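Local coordinates for putative Lipoprotein (PDB 3U24), which is of unknown function but binds zinc and calcium ions, and belongs to the DUF885 family in a clan of metallopeptidase-like proteins, at residues Leu418-Glu423 / Lys554-Gly559; Met448-Gly453 / Glu460-Tyr465; Arg535-Gln540 / Tyr565-Met570. All blocks are in the same frame, centred on the assembly; numbering follows the deposited sequence.

Contact 1. Residues Leu418-Glu423 / Lys554-Gly559; sequences LVYSNE and KFLSYG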
loop_
_atom_site.group_PDB
_atom_site.type_symbol
_atom_site.label_atom_id
_atom_site.label_comp_id
_atom_site.label_asym_id
_atom_site.label_seq_id
_atom_site.Cartn_x
_atom_site.Cartn_y
_atom_site.Cartn_z
ATOM N N LEU A 418 7.644 -0.378 -13.009
ATOM C CA LEU A 418 6.408 -0.834 -13.667
ATOM C C LEU A 418 6.658 -1.164 -15.141
ATOM O O LEU A 418 6.182 -2.161 -15.629
ATOM C CB LEU A 418 5.301 0.229 -13.574
ATOM C CG LEU A 418 4.014 0.086 -14.423
ATOM C CD1 LEU A 418 3.151 -1.084 -13.938
ATOM C CD2 LEU A 418 3.205 1.383 -14.353
ATOM N N VAL A 419 7.365 -0.305 -15.856
ATOM C CA VAL A 419 7.725 -0.601 -17.241
ATOM C C VAL A 419 8.494 -1.926 -17.332
ATOM O O VAL A 419 8.165 -2.787 -18.155
ATOM C CB VAL A 419 8.537 0.528 -17.896
ATOM C CG1 VAL A 419 9.039 0.084 -19.286
ATOM C CG2 VAL A 419 7.690 1.786 -17.991
ATOM N N TYR A 420 9.494 -2.121 -16.474
ATOM C CA TYR A 420 10.231 -3.365 -16.511
ATOM C C TYR A 420 9.311 -4.553 -16.240
ATOM O O TYR A 420 9.382 -5.535 -16.968
ATOM C CB TYR A 420 11.469 -3.354 -15.615
ATOM C CG TYR A 420 12.706 -2.779 -16.323
ATOM C CD1 TYR A 420 12.885 -1.440 -16.437
ATOM C CD2 TYR A 420 13.659 -3.601 -16.880
ATOM C CE1 TYR A 420 13.985 -0.917 -17.080
ATOM C CE2 TYR A 420 14.765 -3.100 -17.564
ATOM C CZ TYR A 420 14.929 -1.751 -17.654
ATOM O OH TYR A 420 16.025 -1.191 -18.254
ATOM N N SER A 421 8.388 -4.422 -15.284
ATOM C CA SER A 421 7.451 -5.519 -14.994
ATOM C C SER A 421 6.451 -5.776 -16.119
ATOM O O SER A 421 5.859 -6.826 -16.160
ATOM C CB SER A 421 6.627 -5.248 -13.730
ATOM O OG SER A 421 5.736 -4.195 -14.010
ATOM N N ASN A 422 6.227 -4.806 -16.995
ATOM C CA ASN A 422 5.428 -5.073 -18.169
ATOM C C ASN A 422 6.207 -5.906 -19.253
ATOM O O ASN A 422 5.562 -6.398 -20.136
ATOM C CB ASN A 422 4.811 -3.771 -18.744
ATOM C CG ASN A 422 3.700 -3.191 -17.875
ATOM O OD1 ASN A 422 3.461 -1.972 -17.886
ATOM N ND2 ASN A 422 3.001 -4.041 -17.140
ATOM N N GLU A 423 7.539 -6.083 -19.145
ATOM C CA GLU A 423 8.354 -6.922 -20.071
ATOM C C GLU A 423 7.812 -8.383 -19.973
ATOM O O GLU A 423 7.452 -8.973 -21.005
ATOM C CB GLU A 423 9.969 -6.826 -19.915
ATOM C CG GLU A 423 10.770 -5.530 -20.418
ATOM C CD GLU A 423 12.363 -5.608 -20.741
ATOM O OE1 GLU A 423 13.125 -6.624 -20.562
ATOM O OE2 GLU A 423 12.936 -4.597 -21.283
ATOM N N LYS A 554 18.453 -7.064 -14.472
ATOM C CA LYS A 554 18.121 -8.442 -14.167
ATOM C C LYS A 554 17.165 -8.478 -12.963
ATOM O O LYS A 554 16.165 -9.228 -12.981
ATOM C CB LYS A 554 19.386 -9.241 -13.886
ATOM C CG LYS A 554 19.140 -10.706 -13.554
ATOM C CD LYS A 554 18.872 -11.555 -14.791
ATOM C CE LYS A 554 19.045 -13.047 -14.490
ATOM N NZ LYS A 554 18.036 -13.839 -15.260
ATOM N N PHE A 555 17.456 -7.662 -11.939
ATOM C CA PHE A 555 16.554 -7.550 -10.781
ATOM C C PHE A 555 15.142 -7.189 -11.191
ATOM O O PHE A 555 14.193 -7.793 -10.695
ATOM C CB PHE A 555 17.065 -6.555 -9.743
ATOM C CG PHE A 555 16.221 -6.495 -8.506
ATOM C CD1 PHE A 555 16.427 -7.375 -7.483
ATOM C CD2 PHE A 555 15.208 -5.579 -8.389
ATOM C CE1 PHE A 555 15.662 -7.341 -6.345
ATOM C CE2 PHE A 555 14.441 -5.505 -7.241
ATOM C CZ PHE A 555 14.651 -6.422 -6.239
ATOM N N LEU A 556 14.997 -6.232 -12.098
ATOM C CA LEU A 556 13.690 -5.762 -12.478
ATOM C C LEU A 556 12.978 -6.697 -13.460
ATOM O O LEU A 556 11.813 -6.472 -13.758
ATOM C CB LEU A 556 13.759 -4.367 -13.075
ATOM C CG LEU A 556 14.309 -3.267 -12.181
ATOM C CD1 LEU A 556 14.735 -2.058 -12.988
ATOM C CD2 LEU A 556 13.281 -2.911 -11.106
ATOM N N SER A 557 13.616 -7.768 -13.902
ATOM C CA SER A 557 13.062 -8.568 -15.008
ATOM C C SER A 557 12.030 -9.555 -14.515
ATOM O O SER A 557 11.277 -10.047 -15.305
ATOM C CB SER A 557 14.155 -9.346 -15.773
ATOM O OG SER A 557 14.813 -10.304 -14.947
ATOM N N TYR A 558 11.967 -9.811 -13.216
ATOM C CA TYR A 558 11.032 -10.778 -12.654
ATOM C C TYR A 558 9.669 -10.168 -12.293
ATOM O O TYR A 558 8.737 -10.894 -11.944
ATOM C CB TYR A 558 11.666 -11.401 -11.397
ATOM C CG TYR A 558 12.943 -12.147 -11.700
ATOM C CD1 TYR A 558 12.903 -13.477 -12.083
ATOM C CD2 TYR A 558 14.158 -11.525 -11.662
ATOM C CE1 TYR A 558 14.047 -14.169 -12.377
ATOM C CE2 TYR A 558 15.319 -12.212 -11.958
ATOM C CZ TYR A 558 15.253 -13.530 -12.299
ATOM O OH TYR A 558 16.396 -14.229 -12.615
ATOM N N GLY A 559 9.551 -8.850 -12.370
ATOM C CA GLY A 559 8.335 -8.179 -11.918
ATOM C C GLY A 559 8.221 -8.178 -10.398
ATOM O O GLY A 559 9.198 -8.402 -9.683
#

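Contact 2. Residues Met448-Gly453 / Glu460-Tyr465; sequences MMLEEG and EMWLMY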
loop_
_atom_site.group_PDB
_atom_site.type_symbol
_atom_site.label_atom_id
_atom_site.label_comp_id
_atom_site.label_asym_id
_atom_site.label_seq_id
_atom_site.Cartn_x
_atom_site.Cartn_y
_atom_site.Cartn_z
HETATM N N MSE A 448 20.582 4.754 -3.923
HETATM C CA MSE A 448 21.457 4.428 -5.055
HETATM C C MSE A 448 21.731 5.680 -5.894
HETATM O O MSE A 448 22.866 5.939 -6.216
HETATM C CB MSE A 448 20.816 3.329 -5.904
HETATM C CG MSE A 448 21.626 2.869 -7.086
HETATM SE SE MSE A 448 21.204 3.990 -8.625
HETATM C CE MSE A 448 19.351 3.382 -8.952
HETATM N N MSE A 449 20.707 6.465 -6.236
HETATM C CA MSE A 449 20.959 7.711 -7.025
HETATM C C MSE A 449 21.929 8.692 -6.350
HETATM O O MSE A 449 22.794 9.234 -7.014
HETATM C CB MSE A 449 19.669 8.464 -7.329
HETATM C CG MSE A 449 18.756 7.710 -8.242
HETATM SE SE MSE A 449 19.331 7.856 -10.112
HETATM C CE MSE A 449 18.364 9.561 -10.534
ATOM N N LEU A 450 21.762 8.909 -5.047
ATOM C CA LEU A 450 22.661 9.775 -4.326
ATOM C C LEU A 450 24.049 9.170 -4.264
ATOM O O LEU A 450 25.048 9.878 -4.484
ATOM C CB LEU A 450 22.168 10.081 -2.908
ATOM C CG LEU A 450 20.922 10.941 -2.691
ATOM C CD1 LEU A 450 20.759 11.254 -1.200
ATOM C CD2 LEU A 450 21.033 12.223 -3.425
ATOM N N GLU A 451 24.132 7.874 -3.981
ATOM C CA GLU A 451 25.454 7.205 -3.949
ATOM C C GLU A 451 26.182 7.343 -5.278
ATOM O O GLU A 451 27.420 7.454 -5.286
ATOM C CB GLU A 451 25.359 5.715 -3.595
ATOM C CG GLU A 451 24.934 5.415 -2.154
ATOM C CD GLU A 451 24.861 3.927 -1.838
ATOM O OE1 GLU A 451 24.876 3.089 -2.783
ATOM O OE2 GLU A 451 24.796 3.586 -0.628
ATOM N N GLU A 452 25.424 7.346 -6.381
ATOM C CA GLU A 452 26.018 7.431 -7.735
ATOM C C GLU A 452 26.288 8.871 -8.143
ATOM O O GLU A 452 26.719 9.136 -9.269
ATOM C CB GLU A 452 25.107 6.785 -8.803
ATOM C CG GLU A 452 25.006 5.283 -8.746
ATOM C CD GLU A 452 26.361 4.600 -8.735
ATOM O OE1 GLU A 452 27.150 4.819 -9.696
ATOM O OE2 GLU A 452 26.638 3.836 -7.762
ATOM N N GLY A 453 26.007 9.813 -7.245
ATOM C CA GLY A 453 26.410 11.180 -7.476
ATOM C C GLY A 453 25.292 12.148 -7.777
ATOM O O GLY A 453 25.588 13.273 -8.144
ATOM N N GLU A 460 23.427 19.408 1.983
ATOM C CA GLU A 460 21.993 19.735 2.191
ATOM C C GLU A 460 21.081 18.600 1.686
ATOM O O GLU A 460 20.121 18.216 2.331
ATOM C CB GLU A 460 21.619 21.061 1.475
ATOM C CG GLU A 460 22.141 22.363 2.128
ATOM C CD GLU A 460 23.580 22.751 1.764
ATOM O OE1 GLU A 460 24.323 21.936 1.129
ATOM O OE2 GLU A 460 23.969 23.889 2.109
HETATM N N MSE A 461 21.408 18.092 0.507
HETATM C CA MSE A 461 20.658 17.035 -0.143
HETATM C C MSE A 461 20.746 15.789 0.723
HETATM O O MSE A 461 19.732 15.187 1.032
HETATM C CB MSE A 461 21.222 16.764 -1.548
HETATM C CG MSE A 461 20.676 15.493 -2.236
HETATM SE SE MSE A 461 18.760 15.666 -2.584
HETATM C CE MSE A 461 19.028 16.512 -4.310
ATOM N N TRP A 462 21.942 15.419 1.141
ATOM C CA TRP A 462 22.083 14.248 2.019
ATOM C C TRP A 462 21.330 14.380 3.322
ATOM O O TRP A 462 20.684 13.428 3.779
ATOM C CB TRP A 462 23.548 13.894 2.246
ATOM C CG TRP A 462 24.070 13.128 1.054
ATOM C CD1 TRP A 462 24.364 13.622 -0.213
ATOM C CD2 TRP A 462 24.308 11.698 0.959
ATOM N NE1 TRP A 462 24.752 12.627 -1.046
ATOM C CE2 TRP A 462 24.744 11.447 -0.403
ATOM C CE3 TRP A 462 24.207 10.639 1.837
ATOM C CZ2 TRP A 462 25.074 10.180 -0.843
ATOM C CZ3 TRP A 462 24.527 9.358 1.386
ATOM C CH2 TRP A 462 24.954 9.135 0.080
ATOM N N LEU A 463 21.367 15.559 3.919
ATOM C CA LEU A 463 20.688 15.771 5.181
ATOM C C LEU A 463 19.187 15.536 5.020
ATOM O O LEU A 463 18.573 14.870 5.862
ATOM C CB LEU A 463 20.969 17.183 5.700
ATOM C CG LEU A 463 20.321 17.610 7.012
ATOM C CD1 LEU A 463 20.735 16.666 8.131
ATOM C CD2 LEU A 463 20.679 19.064 7.327
HETATM N N MSE A 464 18.618 16.085 3.938
HETATM C CA MSE A 464 17.214 15.987 3.662
HETATM C C MSE A 464 16.829 14.556 3.310
HETATM O O MSE A 464 15.809 14.073 3.778
HETATM C CB MSE A 464 16.786 16.941 2.541
HETATM C CG MSE A 464 16.821 18.422 2.892
HETATM SE SE MSE A 464 15.710 18.958 4.493
HETATM C CE MSE A 464 14.184 17.898 4.233
ATOM N N TYR A 465 17.647 13.885 2.510
ATOM C CA TYR A 465 17.464 12.464 2.257
ATOM C C TYR A 465 17.411 11.648 3.559
ATOM O O TYR A 465 16.559 10.770 3.735
ATOM C CB TYR A 465 18.576 11.883 1.365
ATOM C CG TYR A 465 18.603 10.370 1.450
ATOM C CD1 TYR A 465 17.595 9.609 0.868
ATOM C CD2 TYR A 465 19.558 9.719 2.162
ATOM C CE1 TYR A 465 17.593 8.225 0.940
ATOM C CE2 TYR A 465 19.551 8.350 2.285
ATOM C CZ TYR A 465 18.566 7.595 1.660
ATOM O OH TYR A 465 18.540 6.222 1.779
HETATM O O HOH W 1 25.159 12.530 -4.129
#

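Contact 3. Residues Arg535-Gln540 / Tyr565-Met570; sequences REEYKQ and YIRQLM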
loop_
_atom_site.group_PDB
_atom_site.type_symbol
_atom_site.label_atom_id
_atom_site.label_comp_id
_atom_site.label_asym_id
_atom_site.label_seq_id
_atom_site.Cartn_x
_atom_site.Cartn_y
_atom_site.Cartn_z
ATOM N N ARG A 535 22.100 -6.508 -3.026
ATOM C CA ARG A 535 23.035 -5.884 -3.931
ATOM C C ARG A 535 24.461 -6.026 -3.420
ATOM O O ARG A 535 25.357 -6.421 -4.180
ATOM C CB ARG A 535 22.737 -4.436 -4.190
ATOM C CG ARG A 535 23.735 -3.874 -5.170
ATOM C CD ARG A 535 23.531 -2.407 -5.372
ATOM N NE ARG A 535 24.152 -1.627 -4.322
ATOM C CZ ARG A 535 24.146 -0.310 -4.277
ATOM N NH1 ARG A 535 23.492 0.406 -5.197
ATOM N NH2 ARG A 535 24.795 0.294 -3.304
ATOM N N GLU A 536 24.678 -5.713 -2.150
ATOM C CA GLU A 536 26.042 -5.763 -1.631
ATOM C C GLU A 536 26.569 -7.184 -1.654
ATOM O O GLU A 536 27.731 -7.389 -1.890
ATOM C CB GLU A 536 26.141 -5.151 -0.245
ATOM C CG GLU A 536 25.831 -3.644 -0.183
ATOM C CD GLU A 536 26.680 -2.779 -1.136
ATOM O OE1 GLU A 536 27.910 -2.676 -0.938
ATOM O OE2 GLU A 536 26.101 -2.188 -2.088
ATOM N N GLU A 537 25.702 -8.160 -1.415
ATOM C CA GLU A 537 26.048 -9.585 -1.518
ATOM C C GLU A 537 26.440 -9.990 -2.945
ATOM O O GLU A 537 27.348 -10.777 -3.161
ATOM C CB GLU A 537 24.856 -10.427 -1.048
ATOM C CG GLU A 537 25.012 -11.917 -1.291
ATOM C CD GLU A 537 23.819 -12.726 -0.825
ATOM O OE1 GLU A 537 22.693 -12.207 -0.766
ATOM O OE2 GLU A 537 24.006 -13.919 -0.526
ATOM N N TYR A 538 25.752 -9.430 -3.918
ATOM C CA TYR A 538 26.047 -9.710 -5.303
ATOM C C TYR A 538 27.349 -9.037 -5.751
ATOM O O TYR A 538 28.103 -9.617 -6.544
ATOM C CB TYR A 538 24.901 -9.226 -6.148
ATOM C CG TYR A 538 24.764 -9.852 -7.493
ATOM C CD1 TYR A 538 24.117 -11.052 -7.633
ATOM C CD2 TYR A 538 25.188 -9.196 -8.637
ATOM C CE1 TYR A 538 23.941 -11.621 -8.869
ATOM C CE2 TYR A 538 25.000 -9.748 -9.883
ATOM C CZ TYR A 538 24.372 -10.963 -9.977
ATOM O OH TYR A 538 24.164 -11.547 -11.185
ATOM N N LYS A 539 27.607 -7.822 -5.264
ATOM C CA LYS A 539 28.902 -7.162 -5.483
ATOM C C LYS A 539 30.057 -8.052 -5.008
ATOM O O LYS A 539 31.048 -8.238 -5.731
ATOM C CB LYS A 539 28.977 -5.830 -4.743
ATOM C CG LYS A 539 28.760 -4.595 -5.598
ATOM C CD LYS A 539 28.179 -3.440 -4.762
ATOM C CE LYS A 539 28.693 -2.068 -5.197
ATOM N NZ LYS A 539 27.715 -0.984 -4.962
ATOM N N GLN A 540 29.908 -8.595 -3.799
ATOM C CA GLN A 540 30.882 -9.532 -3.221
ATOM C C GLN A 540 31.137 -10.751 -4.092
ATOM O O GLN A 540 32.270 -11.175 -4.243
ATOM C CB GLN A 540 30.414 -10.040 -1.855
ATOM C CG GLN A 540 30.849 -9.196 -0.674
ATOM C CD GLN A 540 32.147 -9.668 -0.053
ATOM O OE1 GLN A 540 32.865 -10.505 -0.619
ATOM N NE2 GLN A 540 32.448 -9.145 1.133
ATOM N N TYR A 565 12.692 -14.216 -3.500
ATOM C CA TYR A 565 12.577 -15.122 -4.624
ATOM C C TYR A 565 13.435 -14.627 -5.795
ATOM O O TYR A 565 14.084 -15.424 -6.478
ATOM C CB TYR A 565 11.084 -15.356 -4.973
ATOM C CG TYR A 565 10.363 -16.213 -3.904
ATOM C CD1 TYR A 565 10.925 -17.479 -3.468
ATOM C CD2 TYR A 565 9.159 -15.788 -3.321
ATOM C CE1 TYR A 565 10.299 -18.266 -2.485
ATOM C CE2 TYR A 565 8.516 -16.570 -2.346
ATOM C CZ TYR A 565 9.083 -17.816 -1.923
ATOM O OH TYR A 565 8.444 -18.618 -0.950
ATOM N N ILE A 566 13.457 -13.319 -6.003
ATOM C CA ILE A 566 14.330 -12.744 -7.006
ATOM C C ILE A 566 15.797 -13.053 -6.696
ATOM O O ILE A 566 16.539 -13.485 -7.587
ATOM C CB ILE A 566 14.156 -11.239 -7.171
ATOM C CG1 ILE A 566 12.745 -10.919 -7.694
ATOM C CG2 ILE A 566 15.221 -10.687 -8.119
ATOM C CD1 ILE A 566 12.385 -9.443 -7.546
ATOM N N ARG A 567 16.179 -12.902 -5.438
ATOM C CA ARG A 567 17.516 -13.263 -4.993
ATOM C C ARG A 567 17.815 -14.722 -5.294
ATOM O O ARG A 567 18.863 -15.048 -5.833
ATOM C CB ARG A 567 17.652 -13.046 -3.501
ATOM C CG ARG A 567 18.966 -13.529 -2.913
ATOM C CD ARG A 567 19.132 -13.112 -1.431
ATOM N NE ARG A 567 20.357 -13.751 -0.925
ATOM C CZ ARG A 567 20.437 -15.017 -0.511
ATOM N NH1 ARG A 567 19.369 -15.805 -0.479
ATOM N NH2 ARG A 567 21.583 -15.490 -0.104
ATOM N N GLN A 568 16.905 -15.604 -4.899
ATOM C CA GLN A 568 17.115 -17.055 -5.074
ATOM C C GLN A 568 17.281 -17.378 -6.577
ATOM O O GLN A 568 18.170 -18.138 -6.947
ATOM C CB GLN A 568 15.948 -17.843 -4.440
ATOM C CG GLN A 568 16.195 -19.321 -4.144
ATOM C CD GLN A 568 15.196 -19.947 -3.115
ATOM O OE1 GLN A 568 14.602 -19.257 -2.243
ATOM N NE2 GLN A 568 15.030 -21.280 -3.208
ATOM N N LEU A 569 16.465 -16.778 -7.445
ATOM C CA LEU A 569 16.556 -17.081 -8.885
ATOM C C LEU A 569 17.847 -16.520 -9.451
ATOM O O LEU A 569 18.456 -17.175 -10.267
ATOM C CB LEU A 569 15.348 -16.570 -9.684
ATOM C CG LEU A 569 14.039 -17.254 -9.274
ATOM C CD1 LEU A 569 12.823 -16.400 -9.657
ATOM C CD2 LEU A 569 13.945 -18.664 -9.828
HETATM N N MSE A 570 18.266 -15.335 -8.997
HETATM C CA MSE A 570 19.489 -14.708 -9.495
HETATM C C MSE A 570 20.721 -15.434 -9.016
HETATM O O MSE A 570 21.718 -15.429 -9.732
HETATM C CB MSE A 570 19.573 -13.203 -9.148
HETATM C CG MSE A 570 18.697 -12.359 -10.028
HETATM SE SE MSE A 570 18.683 -10.499 -9.642
HETATM C CE MSE A 570 20.465 -10.149 -10.351
#

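Contact 1. Residues Leu418-Glu423 / Lys554-Gly559
Apolar packing between Tyr-420 and Leu-556 carries most of this contact. The two CB atoms, Tyr-420 CB and Leu-556 CB, meet at 3.6 Å, and Leu-556 CB also lies 3.8 Å from Tyr-420 CG, so the root of the ring rests on the leucine. Because Leu-556 CG stands beside its backbone N (chi1 -60°), the branch beyond it carries CD1 over one face of the Tyr-420 ring. This is a CH-pi contact, with Leu-556 CD1 4.1 Å from the centroid of the Tyr-420 ring, 18° off the normal and displaced toward the rim. A second touch sets Ser-421 CB against Gly-559 CA at 3.8 Å, where the backbones come close; Gly-559, at a positive phi that suits glycine, has no CB to press on Ser-421. Replacing Tyr-420 by a serine would probably strip Leu-556 CD1 of the ring beneath it and leave Thr-341 O without the hydroxyl that bonds to it.

No hydrogen bond crosses between the segments; their serines turn inward on their own chains. Ser-421 OG donates to Leu-418 O at 2.6 Å, from the same face of that carbonyl as Asn-422 N. Ser-557 OG donates to Lys-554 O, also at 2.6 Å, and Ser-557 N bonds to the same oxygen.

Trp-441 of helix 435-451 also packs on Leu-556. The contact is structural packing in the largely helical DUF885 fold, setting residues 556-559 against helix 414-423, with the Leu-556 side chain about 13 Å from the zinc ion held by His-408, His-414 and Glu-439.

Contact 2. Residues Met448-Gly453 / Glu460-Tyr465
Leu-450 CG lies beside its backbone N (chi1 -68°), and CD1 and CD2 reach across to helix 459-485, in among Met-461, Trp-462 and Tyr-465. Trp-462, with CG likewise beside its own N (chi1 -80°), swings its indole back toward the leucine. Leu-450 CD1 sits over the centre of one indole face, 4.1 Å from the centroid of the five-membered ring of Trp-462 and 10° off its normal, a CH-pi contact. Leu-450 CB meets Trp-462 CZ2 at 3.6 Å, on the six-membered ring of the indole. The same CD1 of Leu-450 presses on Tyr-465 CB at 3.4 Å, while the other methyl, Leu-450 CD2, reaches Met-461 CG at 3.5 Å, closer than usual for carbons. Met-461 is present as selenomethionine.

These two segments are the facing ends of a helical hairpin: helix 435-451 stops in a Schellman motif at Gly-453, whose positive phi turns the chain out, and helix 459-485 begins a few residues later. One water bridges the pair, donating to Leu-450 O at 2.7 Å and accepting from Trp-462 NE1 at 3.1 Å, in the plane of the indole at its edge. Leu-450 O also takes Gly-453 N, so the bridged carbonyl belongs to the capping turn.

Alongside, Glu-451 CG lies 4.3 Å from Trp-462 CH2; its carboxylate is held by Tyr-532 OH and Arg-535 NH2, outside the two segments. Tyr-465 OH is bonded by Arg-447 NE, and the Met-461 side chain lies about 6 Å from a bound zinc ion.

Contact 3. Residues Arg535-Gln540 / Tyr565-Met570
Arg-567 NE donates to Glu-537 OE1 at 2.8 Å in an almost straight bond (178°), and Arg-567 NH2 donates to Glu-537 OE2 at 2.9 Å. The arginine thus grips the carboxylate side-on, one nitrogen to each oxygen. Glu-537 OE2 offers its syn lone pair; OE1 is also met on the syn side, though 20° out of the carboxylate plane. Both oxygens lie close to the guanidinium plane, and the two flat groups are nearly coplanar, which fixes each against rotation. Chain shapes allow this: Glu-537 has CG anti to its N (chi1 172°) and runs extended, while Arg-567 is extended from CG to NE, and the two side chains cross at about a right angle.

A second, separate touch is apolar. The end methyl of Met-570, a selenomethionine bent at its last torsion, meets the hydroxyl end of the Tyr-538 ring, with Met-570 CE 4.0 Å from Tyr-538 CZ and as far from Tyr-538 OH. Phe-534, from the same helix as Tyr-538, touches both Arg-567 and Met-570.

Elsewhere on the first segment, Glu-536 OE2 draws two donors of Arg-535, NE at 3.0 Å and NH2 at 3.1 Å. Lys-539 NZ adds a long bridge, 3.5 Å from Glu-536 OE2, and sits over one face of the Arg-535 guanidinium, toward its rim; Glu-536, with Glu-451 as a second counter-charge for Arg-535, is likely to offset their like charges.

The pairing is a surface helix-to-helix contact in which a bidentate salt bridge and a separate apolar touch join helix 523-542 to the C-terminal helix 563-571.

From the N terminus, the chain first reaches residues 418-423, which open contact 1. Contact 2 then closes a short loop between helices 435-451 and 459-485, lying wholly within the span of contact 1. Residues 535-540 open contact 3 before 554-559 close contact 1, and 565-570 close contact 3, so contacts 1 and 3 cross along the chain. They also touch: Phe-555 and Tyr-558 pack on Ile-566, and Lys-554 on Met-570. Contact 2 precedes contact 3 in series, yet a salt bridge from Glu-451 to Arg-535 ties them. Helix 414-423, the hairpin and the last three helices are thereby joined.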